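Local coordinates for probable protein phosphatase 2C 50 (PDB 5ZCG) that probably removes phosphate from phosphoserine and phosphothreonine of protein substrates, as a magnesium-dependent phosphatase of the PP2C family from rice, at residues D163-L168 against S178-P183; K186-R191 against M213-G218; D298-L303 against I313-V318. The protein carries 5 engineered substitutions. All blocks are in the same frame, centred on the assembly; numbering follows the deposited sequence.

Contact 1: residues D163-L168 against S178-P183; sequences DSRIVL and SIDHKP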
loop_
_atom_site.group_PDB
_atom_site.type_symbol
_atom_site.label_atom_id
_atom_site.label_comp_id
_atom_site.label_asym_id
_atom_site.label_seq_id
_atom_site.Cartn_x
_atom_site.Cartn_y
_atom_site.Cartn_z
ATOM N N ASP A 163 -6.533 -3.033 2.200
ATOM C CA ASP A 163 -7.395 -3.008 3.376
ATOM C C ASP A 163 -8.266 -1.760 3.455
ATOM O O ASP A 163 -8.825 -1.472 4.519
ATOM C CB ASP A 163 -6.573 -3.167 4.660
ATOM C CG ASP A 163 -5.536 -2.080 4.844
ATOM O OD1 ASP A 163 -5.602 -1.039 4.156
ATOM O OD2 ASP A 163 -4.630 -2.278 5.681
ATOM N N SER A 164 -8.382 -0.999 2.373
ATOM C CA SER A 164 -9.503 -0.087 2.284
ATOM C C SER A 164 -10.768 -0.901 2.010
ATOM O O SER A 164 -10.713 -2.096 1.687
ATOM C CB SER A 164 -9.267 0.959 1.197
ATOM O OG SER A 164 -8.130 1.760 1.480
ATOM N N ARG A 165 -11.923 -0.259 2.155
ATOM C CA ARG A 165 -13.168 -1.008 2.097
ATOM C C ARG A 165 -14.280 -0.156 1.500
ATOM O O ARG A 165 -14.310 1.068 1.662
ATOM C CB ARG A 165 -13.556 -1.507 3.492
ATOM C CG ARG A 165 -14.718 -2.479 3.532
ATOM C CD ARG A 165 -15.149 -2.706 4.969
ATOM N NE ARG A 165 -14.034 -3.174 5.792
ATOM C CZ ARG A 165 -13.987 -3.073 7.117
ATOM N NH1 ARG A 165 -14.994 -2.518 7.778
ATOM N NH2 ARG A 165 -12.932 -3.530 7.781
ATOM N N ILE A 166 -15.188 -0.820 0.788
ATOM C CA ILE A 166 -16.419 -0.207 0.311
ATOM C C ILE A 166 -17.595 -0.987 0.881
ATOM O O ILE A 166 -17.583 -2.222 0.913
ATOM C CB ILE A 166 -16.493 -0.154 -1.228
ATOM C CG1 ILE A 166 -17.874 0.338 -1.666
ATOM C CG2 ILE A 166 -16.191 -1.511 -1.817
ATOM C CD1 ILE A 166 -17.984 0.630 -3.133
ATOM N N VAL A 167 -18.597 -0.260 1.361
ATOM C CA VAL A 167 -19.788 -0.850 1.952
ATOM C C VAL A 167 -21.004 -0.261 1.254
ATOM O O VAL A 167 -21.026 0.929 0.916
ATOM C CB VAL A 167 -19.849 -0.611 3.478
ATOM C CG1 VAL A 167 -21.087 -1.264 4.078
ATOM C CG2 VAL A 167 -18.596 -1.151 4.146
ATOM N N LEU A 168 -21.997 -1.102 0.999
ATOM C CA LEU A 168 -23.270 -0.667 0.453
ATOM C C LEU A 168 -24.300 -0.631 1.572
ATOM O O LEU A 168 -24.345 -1.526 2.419
ATOM C CB LEU A 168 -23.725 -1.605 -0.666
ATOM C CG LEU A 168 -25.208 -1.626 -1.034
ATOM C CD1 LEU A 168 -25.545 -0.434 -1.907
ATOM C CD2 LEU A 168 -25.568 -2.934 -1.731
ATOM N N SER A 178 -16.495 -5.695 -0.322
ATOM C CA SER A 178 -15.078 -5.991 -0.423
ATOM C C SER A 178 -14.636 -6.602 0.897
ATOM O O SER A 178 -15.101 -6.186 1.964
ATOM C CB SER A 178 -14.265 -4.726 -0.728
ATOM O OG SER A 178 -14.232 -3.848 0.389
ATOM N N ILE A 179 -13.748 -7.587 0.820
ATOM C CA ILE A 179 -13.186 -8.232 1.999
ATOM C C ILE A 179 -11.736 -7.790 2.117
ATOM O O ILE A 179 -10.946 -7.969 1.181
ATOM C CB ILE A 179 -13.301 -9.761 1.920
ATOM C CG1 ILE A 179 -14.752 -10.171 1.661
ATOM C CG2 ILE A 179 -12.810 -10.396 3.208
ATOM C CD1 ILE A 179 -14.958 -10.870 0.338
ATOM N N ASP A 180 -11.388 -7.226 3.275
ATOM C CA ASP A 180 -10.047 -6.703 3.503
ATOM C C ASP A 180 -8.996 -7.769 3.237
ATOM O O ASP A 180 -9.138 -8.922 3.651
ATOM C CB ASP A 180 -9.911 -6.198 4.942
ATOM C CG ASP A 180 -10.846 -5.044 5.251
ATOM O OD1 ASP A 180 -11.676 -4.692 4.384
ATOM O OD2 ASP A 180 -10.750 -4.490 6.369
ATOM N N HIS A 181 -7.934 -7.376 2.534
ATOM C CA HIS A 181 -6.807 -8.274 2.293
ATOM C C HIS A 181 -5.845 -8.158 3.470
ATOM O O HIS A 181 -4.830 -7.459 3.430
ATOM C CB HIS A 181 -6.135 -7.955 0.964
ATOM C CG HIS A 181 -6.989 -8.272 -0.222
ATOM N ND1 HIS A 181 -7.262 -7.353 -1.210
ATOM C CD2 HIS A 181 -7.652 -9.402 -0.563
ATOM C CE1 HIS A 181 -8.046 -7.907 -2.119
ATOM N NE2 HIS A 181 -8.300 -9.149 -1.749
ATOM N N LYS A 182 -6.191 -8.856 4.546
ATOM C CA LYS A 182 -5.358 -8.953 5.739
ATOM C C LYS A 182 -4.493 -10.208 5.666
ATOM O O LYS A 182 -4.962 -11.257 5.215
ATOM C CB LYS A 182 -6.216 -8.996 7.000
ATOM C CG LYS A 182 -6.789 -7.647 7.406
ATOM C CD LYS A 182 -5.768 -6.536 7.203
ATOM C CE LYS A 182 -5.957 -5.420 8.214
ATOM N NZ LYS A 182 -4.883 -4.388 8.116
ATOM N N PRO A 183 -3.232 -10.122 6.095
ATOM C CA PRO A 183 -2.329 -11.276 5.947
ATOM C C PRO A 183 -2.782 -12.519 6.701
ATOM O O PRO A 183 -2.444 -13.636 6.287
ATOM C CB PRO A 183 -0.994 -10.745 6.488
ATOM C CG PRO A 183 -1.100 -9.254 6.371
ATOM C CD PRO A 183 -2.539 -8.934 6.617
HETATM O O HOH W 1 -9.251 -2.222 6.954
HETATM O O HOH W 2 -11.943 -4.348 1.870
#

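Contact 2: residues K186-R191 against M213-G218; sequences KDERAR and MSRSIG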
loop_
_atom_site.group_PDB
_atom_site.type_symbol
_atom_site.label_atom_id
_atom_site.label_comp_id
_atom_site.label_asym_id
_atom_site.label_seq_id
_atom_site.Cartn_x
_atom_site.Cartn_y
_atom_site.Cartn_z
ATOM N N LYS A 186 -7.287 -16.596 5.944
ATOM C CA LYS A 186 -6.811 -17.973 5.806
ATOM C C LYS A 186 -6.257 -18.239 4.412
ATOM O O LYS A 186 -5.177 -18.824 4.261
ATOM C CB LYS A 186 -7.943 -18.950 6.131
ATOM C CG LYS A 186 -7.531 -20.413 6.064
ATOM C CD LYS A 186 -8.707 -21.338 6.349
ATOM C CE LYS A 186 -8.306 -22.486 7.266
ATOM N NZ LYS A 186 -6.888 -22.899 7.067
ATOM N N ASP A 187 -6.968 -17.786 3.379
ATOM C CA ASP A 187 -6.494 -17.994 2.016
ATOM C C ASP A 187 -5.258 -17.149 1.719
ATOM O O ASP A 187 -4.342 -17.602 1.020
ATOM C CB ASP A 187 -7.613 -17.684 1.023
ATOM C CG ASP A 187 -8.188 -16.287 1.204
ATOM O OD1 ASP A 187 -7.976 -15.692 2.284
ATOM O OD2 ASP A 187 -8.861 -15.788 0.281
ATOM N N GLU A 188 -5.193 -15.933 2.267
ATOM C CA GLU A 188 -4.034 -15.080 2.016
ATOM C C GLU A 188 -2.794 -15.615 2.723
ATOM O O GLU A 188 -1.697 -15.630 2.147
ATOM C CB GLU A 188 -4.329 -13.645 2.456
ATOM C CG GLU A 188 -5.348 -12.921 1.589
ATOM C CD GLU A 188 -4.874 -12.742 0.161
ATOM O OE1 GLU A 188 -5.105 -13.651 -0.668
ATOM O OE2 GLU A 188 -4.264 -11.693 -0.132
ATOM N N ARG A 189 -2.952 -16.079 3.964
ATOM C CA ARG A 189 -1.830 -16.709 4.649
ATOM C C ARG A 189 -1.399 -17.976 3.926
ATOM O O ARG A 189 -0.200 -18.240 3.788
ATOM C CB ARG A 189 -2.189 -17.027 6.098
ATOM C CG ARG A 189 -1.081 -17.770 6.830
ATOM C CD ARG A 189 -1.592 -18.494 8.066
ATOM N NE ARG A 189 -1.780 -17.595 9.202
ATOM C CZ ARG A 189 -0.787 -17.095 9.932
ATOM N NH1 ARG A 189 0.470 -17.394 9.637
ATOM N NH2 ARG A 189 -1.051 -16.286 10.951
ATOM N N ALA A 190 -2.362 -18.785 3.473
ATOM C CA ALA A 190 -2.015 -20.000 2.743
ATOM C C ALA A 190 -1.223 -19.676 1.483
ATOM O O ALA A 190 -0.221 -20.336 1.190
ATOM C CB ALA A 190 -3.281 -20.788 2.405
ATOM N N ARG A 191 -1.636 -18.645 0.742
ATOM C CA ARG A 191 -0.919 -18.261 -0.473
ATOM C C ARG A 191 0.494 -17.778 -0.157
ATOM O O ARG A 191 1.473 -18.208 -0.792
ATOM C CB ARG A 191 -1.711 -17.181 -1.211
ATOM C CG ARG A 191 -0.951 -16.461 -2.303
ATOM C CD ARG A 191 -1.833 -15.419 -2.976
ATOM N NE ARG A 191 -2.089 -14.276 -2.105
ATOM C CZ ARG A 191 -1.237 -13.272 -1.926
ATOM N NH1 ARG A 191 -1.547 -12.265 -1.118
ATOM N NH2 ARG A 191 -0.075 -13.273 -2.566
ATOM N N MET A 213 -0.957 -5.658 5.157
ATOM C CA MET A 213 -1.872 -6.013 4.088
ATOM C C MET A 213 -1.183 -7.004 3.161
ATOM O O MET A 213 0.036 -6.960 2.974
ATOM C CB MET A 213 -2.318 -4.791 3.282
ATOM C CG MET A 213 -1.193 -4.104 2.524
ATOM S SD MET A 213 -1.800 -2.662 1.634
ATOM C CE MET A 213 -3.197 -2.293 2.641
ATOM N N SER A 214 -1.973 -7.915 2.597
ATOM C CA SER A 214 -1.449 -8.958 1.726
ATOM C C SER A 214 -1.514 -8.590 0.249
ATOM O O SER A 214 -0.920 -9.293 -0.575
ATOM C CB SER A 214 -2.204 -10.272 1.965
ATOM O OG SER A 214 -3.601 -10.062 2.003
ATOM N N ARG A 215 -2.228 -7.522 -0.106
ATOM C CA ARG A 215 -2.319 -7.065 -1.484
ATOM C C ARG A 215 -2.238 -5.549 -1.506
ATOM O O ARG A 215 -2.737 -4.880 -0.594
ATOM C CB ARG A 215 -3.619 -7.524 -2.161
ATOM C CG ARG A 215 -3.899 -9.006 -2.011
ATOM C CD ARG A 215 -4.795 -9.533 -3.106
ATOM N NE ARG A 215 -5.273 -10.869 -2.776
ATOM C CZ ARG A 215 -6.178 -11.537 -3.481
ATOM N NH1 ARG A 215 -6.711 -10.988 -4.567
ATOM N NH2 ARG A 215 -6.552 -12.751 -3.097
ATOM N N SER A 216 -1.610 -5.018 -2.549
ATOM C CA SER A 216 -1.500 -3.579 -2.755
ATOM C C SER A 216 -0.995 -3.336 -4.169
ATOM O O SER A 216 -0.619 -4.268 -4.886
ATOM C CB SER A 216 -0.565 -2.927 -1.730
ATOM O OG SER A 216 0.744 -2.801 -2.254
ATOM N N ILE A 217 -1.004 -2.067 -4.563
ATOM C CA ILE A 217 -0.343 -1.600 -5.775
ATOM C C ILE A 217 0.995 -1.002 -5.366
ATOM O O ILE A 217 1.055 -0.176 -4.451
ATOM C CB ILE A 217 -1.205 -0.567 -6.524
ATOM C CG1 ILE A 217 -2.514 -1.208 -6.996
ATOM C CG2 ILE A 217 -0.429 0.030 -7.698
ATOM C CD1 ILE A 217 -3.309 -0.341 -7.942
ATOM N N GLY A 218 2.068 -1.420 -6.032
ATOM C CA GLY A 218 3.396 -0.970 -5.656
ATOM C C GLY A 218 4.070 -1.983 -4.755
ATOM O O GLY A 218 3.844 -3.185 -4.918
#

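Contact 3: residues D298-L303 against I313-V318; sequences DYLMRL and ITVIVV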
loop_
_atom_site.group_PDB
_atom_site.type_symbol
_atom_site.label_atom_id
_atom_site.label_comp_id
_atom_site.label_asym_id
_atom_site.label_seq_id
_atom_site.Cartn_x
_atom_site.Cartn_y
_atom_site.Cartn_z
ATOM N N ASP A 298 -18.442 14.362 5.268
ATOM C CA ASP A 298 -17.820 15.195 6.294
ATOM C C ASP A 298 -18.139 14.675 7.687
ATOM O O ASP A 298 -17.268 14.651 8.566
ATOM C CB ASP A 298 -18.288 16.644 6.149
ATOM C CG ASP A 298 -17.484 17.419 5.124
ATOM O OD1 ASP A 298 -16.245 17.255 5.084
ATOM O OD2 ASP A 298 -18.093 18.196 4.359
ATOM N N TYR A 299 -19.389 14.267 7.914
ATOM C CA TYR A 299 -19.765 13.719 9.211
ATOM C C TYR A 299 -19.008 12.431 9.510
ATOM O O TYR A 299 -18.556 12.226 10.638
ATOM C CB TYR A 299 -21.275 13.487 9.259
ATOM C CG TYR A 299 -21.855 13.419 10.654
ATOM C CD1 TYR A 299 -21.721 12.275 11.426
ATOM C CD2 TYR A 299 -22.545 14.498 11.195
ATOM C CE1 TYR A 299 -22.251 12.202 12.693
ATOM C CE2 TYR A 299 -23.082 14.436 12.467
ATOM C CZ TYR A 299 -22.929 13.283 13.212
ATOM O OH TYR A 299 -23.452 13.202 14.480
ATOM N N LEU A 300 -18.859 11.547 8.516
ATOM C CA LEU A 300 -18.121 10.304 8.754
ATOM C C LEU A 300 -16.652 10.593 9.058
ATOM O O LEU A 300 -16.065 9.996 9.969
ATOM C CB LEU A 300 -18.248 9.367 7.550
ATOM C CG LEU A 300 -19.566 8.581 7.501
ATOM C CD1 LEU A 300 -19.708 7.804 6.197
ATOM C CD2 LEU A 300 -19.726 7.652 8.706
ATOM N N MET A 301 -16.040 11.508 8.299
ATOM C CA MET A 301 -14.669 11.945 8.581
ATOM C C MET A 301 -14.517 12.458 10.005
ATOM O O MET A 301 -13.662 11.976 10.767
ATOM C CB MET A 301 -14.260 13.029 7.574
ATOM C CG MET A 301 -12.909 13.689 7.836
ATOM S SD MET A 301 -12.254 14.555 6.392
ATOM C CE MET A 301 -12.341 16.263 6.944
ATOM N N ARG A 302 -15.351 13.424 10.377
ATOM C CA ARG A 302 -15.255 14.014 11.702
ATOM C C ARG A 302 -15.546 12.992 12.795
ATOM O O ARG A 302 -14.926 13.036 13.865
ATOM C CB ARG A 302 -16.199 15.217 11.814
ATOM C CG ARG A 302 -15.571 16.527 11.359
ATOM C CD ARG A 302 -16.530 17.364 10.528
ATOM N NE ARG A 302 -17.920 17.211 10.952
ATOM C CZ ARG A 302 -18.961 17.720 10.297
ATOM N NH1 ARG A 302 -18.771 18.421 9.188
ATOM N NH2 ARG A 302 -20.193 17.534 10.755
ATOM N N LEU A 303 -16.458 12.054 12.533
ATOM C CA LEU A 303 -16.730 10.973 13.471
ATOM C C LEU A 303 -15.486 10.136 13.711
ATOM O O LEU A 303 -15.121 9.861 14.861
ATOM C CB LEU A 303 -17.854 10.088 12.924
ATOM C CG LEU A 303 -18.194 8.829 13.719
ATOM C CD1 LEU A 303 -18.417 9.174 15.196
ATOM C CD2 LEU A 303 -19.409 8.137 13.126
ATOM N N ILE A 313 -7.769 10.016 6.870
ATOM C CA ILE A 313 -9.149 9.578 6.722
ATOM C C ILE A 313 -9.665 10.100 5.391
ATOM O O ILE A 313 -9.585 11.302 5.121
ATOM C CB ILE A 313 -10.045 10.072 7.875
ATOM C CG1 ILE A 313 -9.469 9.656 9.235
ATOM C CG2 ILE A 313 -11.460 9.532 7.704
ATOM C CD1 ILE A 313 -9.987 10.497 10.405
ATOM N N THR A 314 -10.191 9.203 4.564
ATOM C CA THR A 314 -10.792 9.587 3.295
ATOM C C THR A 314 -12.094 8.825 3.141
ATOM O O THR A 314 -12.125 7.604 3.310
ATOM C CB THR A 314 -9.852 9.311 2.120
ATOM O OG1 THR A 314 -8.748 10.218 2.197
ATOM C CG2 THR A 314 -10.570 9.522 0.790
ATOM N N VAL A 315 -13.169 9.554 2.856
ATOM C CA VAL A 315 -14.509 8.995 2.772
ATOM C C VAL A 315 -15.185 9.557 1.532
ATOM O O VAL A 315 -15.266 10.779 1.359
ATOM C CB VAL A 315 -15.348 9.320 4.029
ATOM C CG1 VAL A 315 -16.714 8.654 3.949
ATOM C CG2 VAL A 315 -14.609 8.906 5.319
ATOM N N ILE A 316 -15.677 8.671 0.676
ATOM C CA ILE A 316 -16.569 9.030 -0.416
ATOM C C ILE A 316 -17.922 8.407 -0.119
ATOM O O ILE A 316 -18.010 7.206 0.173
ATOM C CB ILE A 316 -16.048 8.550 -1.782
ATOM C CG1 ILE A 316 -14.688 9.165 -2.112
ATOM C CG2 ILE A 316 -17.058 8.900 -2.865
ATOM C CD1 ILE A 316 -14.113 8.669 -3.439
ATOM N N VAL A 317 -18.969 9.220 -0.190
ATOM C CA VAL A 317 -20.340 8.748 -0.059
ATOM C C VAL A 317 -21.036 9.011 -1.385
ATOM O O VAL A 317 -21.052 10.151 -1.867
ATOM C CB VAL A 317 -21.071 9.432 1.104
ATOM C CG1 VAL A 317 -22.499 8.900 1.226
ATOM C CG2 VAL A 317 -20.291 9.223 2.398
ATOM N N VAL A 318 -21.598 7.962 -1.978
ATOM C CA VAL A 318 -22.324 8.068 -3.241
ATOM C C VAL A 318 -23.793 7.787 -2.963
ATOM O O VAL A 318 -24.157 6.671 -2.576
ATOM C CB VAL A 318 -21.768 7.104 -4.302
ATOM C CG1 VAL A 318 -22.591 7.194 -5.585
ATOM C CG2 VAL A 318 -20.304 7.413 -4.590
#

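Contact 1: residues D163-L168 against S178-P183
Arg165 and Asp180 form a side-on ion pair between strand 165-170 and the loop that returns beside it. The guanidinium presents NE and NH2 to the two carboxylate oxygens, one each: NE of Arg165 reaches OD1 of Asp180 at 3.1 Å, and NH2 of Arg165 reaches OD2 of Asp180 at 2.8 Å. Both bonds are nearly straight and lie in the guanidinium plane. Each oxygen is met on its syn side, with the nitrogens somewhat out of the carboxylate plane because the two flat groups are turned 26° against each other. With CG trans to the backbone N (chi1 -171°) and a bend at chi3, the arginine chain passes Ser178 OG before its head turns to Asp180. With an alanine in place of Arg165, the Asp180 carboxylate is likely to lose its cationic mate, leaving waters as its remaining partners in this contact, and to turn more freely.

Ser178 OG accepts the backbone N-H of Ile166 at 3.2 Å and donates to a water, which in turn donates to Ser164 O and, at 2.6 Å, to Asp180 OD1. A second water joins Asp163 O to Asp180 OD2, so each carboxylate oxygen has an arginine nitrogen and a water. Farther along, Lys182 NZ forms a salt bridge with Asp163 OD2 at 3.2 Å, arriving on the anti side; NZ also bonds Ala212 O. The Asp163 side chain is about 6 Å from a bound magnesium ion, which places this end of the contact beside the metal centre.

Around the pair, Trp252 makes a cation-pi contact with Arg165, and Asn257 holds its NH1. Strand 165-170 runs between strands 241-247 and 173-176 of one sheet, and Ile166 packs on strands 143-151 and 155-161 of the other sheet.

Contact 2: residues K186-R191 against M213-G218
A salt-bridge network of Glu188, Arg191 and Arg215 ties the first turns of helix 186-194 to the loop that leads into strand 217-218. At its middle is the buried carboxylate of Glu188, where a bend at chi2 (-63°) brings the acid group round to Ser214 and Arg215. Arg215 crosses it at about a right angle and grips side-on: NE gives a bond of 2.9 Å to Glu188 OE2, and Arg215 NH2 one of 3.0 Å to Glu188 OE1. Both oxygens lie close to the guanidinium plane, yet the arginine nitrogens stand above the carboxylate plane; the two planes are 48° apart.

Glu188 OE2 takes two further donors. Ser214 OG bonds to it at 2.8 Å on the anti lone pair, and Arg191 NH1, one helical turn on, reaches it at 2.9 Å from above the carboxylate. Three donors thus hold one oxygen, which fixes the rotation of the acid and should favour its charged form. The same Arg191 NH1 also bonds to Ser214 O at 3.1 Å, bent to 139°. Although NH1 of Arg191 and NE of Arg215 come within 4.3 Å of each other, the shared carboxylate probably offsets their like charge.

Outside partners spread the network further: Arg191 NH2 bonds to Phe225 O and Arg215 NH1 to Lys229 O. The helix is thereby fastened to the loop beside His181, while beyond it strand 217-218 pairs with strand 143-151 and Ile217 packs against helix 67-91.

Contact 3: residues D298-L303 against I313-V318
Leu300 and Met301 of helix 291-306 rest on Val315, Val317 and Ile313 of strand 313-319, an instance of the helix-on-sheet packing that builds the layered alpha-beta sandwich of PP2C phosphatases. The two short segments run nearly antiparallel, at 153°, with their axes 8.0 Å apart, a separation bridged by apolar side chains; no hydrogen bond passes between them.

Leu300 is the helix bump whose side chain points at the strand. Its CG lies trans to the carbonyl carbon (chi1 -80°) and the chain then extends, which carries CD1 to the strand, where it meets methyls of two residues that share one face of the sheet. Val315 CG1 is 3.8 Å from Leu300 CD1, and Val317 CG2 is 4.1 Å from the same CD1. Leu300 CD1 thus sits between these two methyls; the leucine crosses both valines at about a right angle. Nearer its backbone, Leu300 CB also lies against Val315 CG1, at 4.0 Å, so that this valine methyl touches the leucine at both CB and CD1.

From the strand side, Ile313 is the bump that answers this. It packs against Met301, touching the base of that residue more than its end, for the methionine sulfur and methyl lead away from the strand. Ile313 CG2 approaches Met301 CA at 4.1 Å and Met301 CG at 4.4 Å. Val315 CG2 fits in beside the helix backbone near Met301 N.

Helix 257-274 adds Val263 against Leu300 and Ile268 against Val317, while Thr314 and Ile316, on the opposite face of the strand, pack toward strand 53-63 of the second sheet. At the metal-proximal end of the strand, the CD1 methyl of Ile313 comes to rest 4.0 Å from the carbonyl O of Met301.

In the fold
The three contacts follow one another along the chain, each closing before the next opens. Contacts 1 and 2 are neighbours, their centres about 12 Å apart, and they touch: a probable hydrogen bond joins His181 O to Ser214 N, and Met213 packs on Asp163. Contact 3 lies farther off, its centre about 16 Å from that of contact 1 and 27 Å from that of contact 2. Contacts 1 and 3 reach the same five-stranded sheet without touching, their strands 165-170 and 313-319 both flanking strand 241-247, and each has one end near the bound magnesium ions. Strand 217-218 of contact 2 belongs to the other, six-stranded sheet.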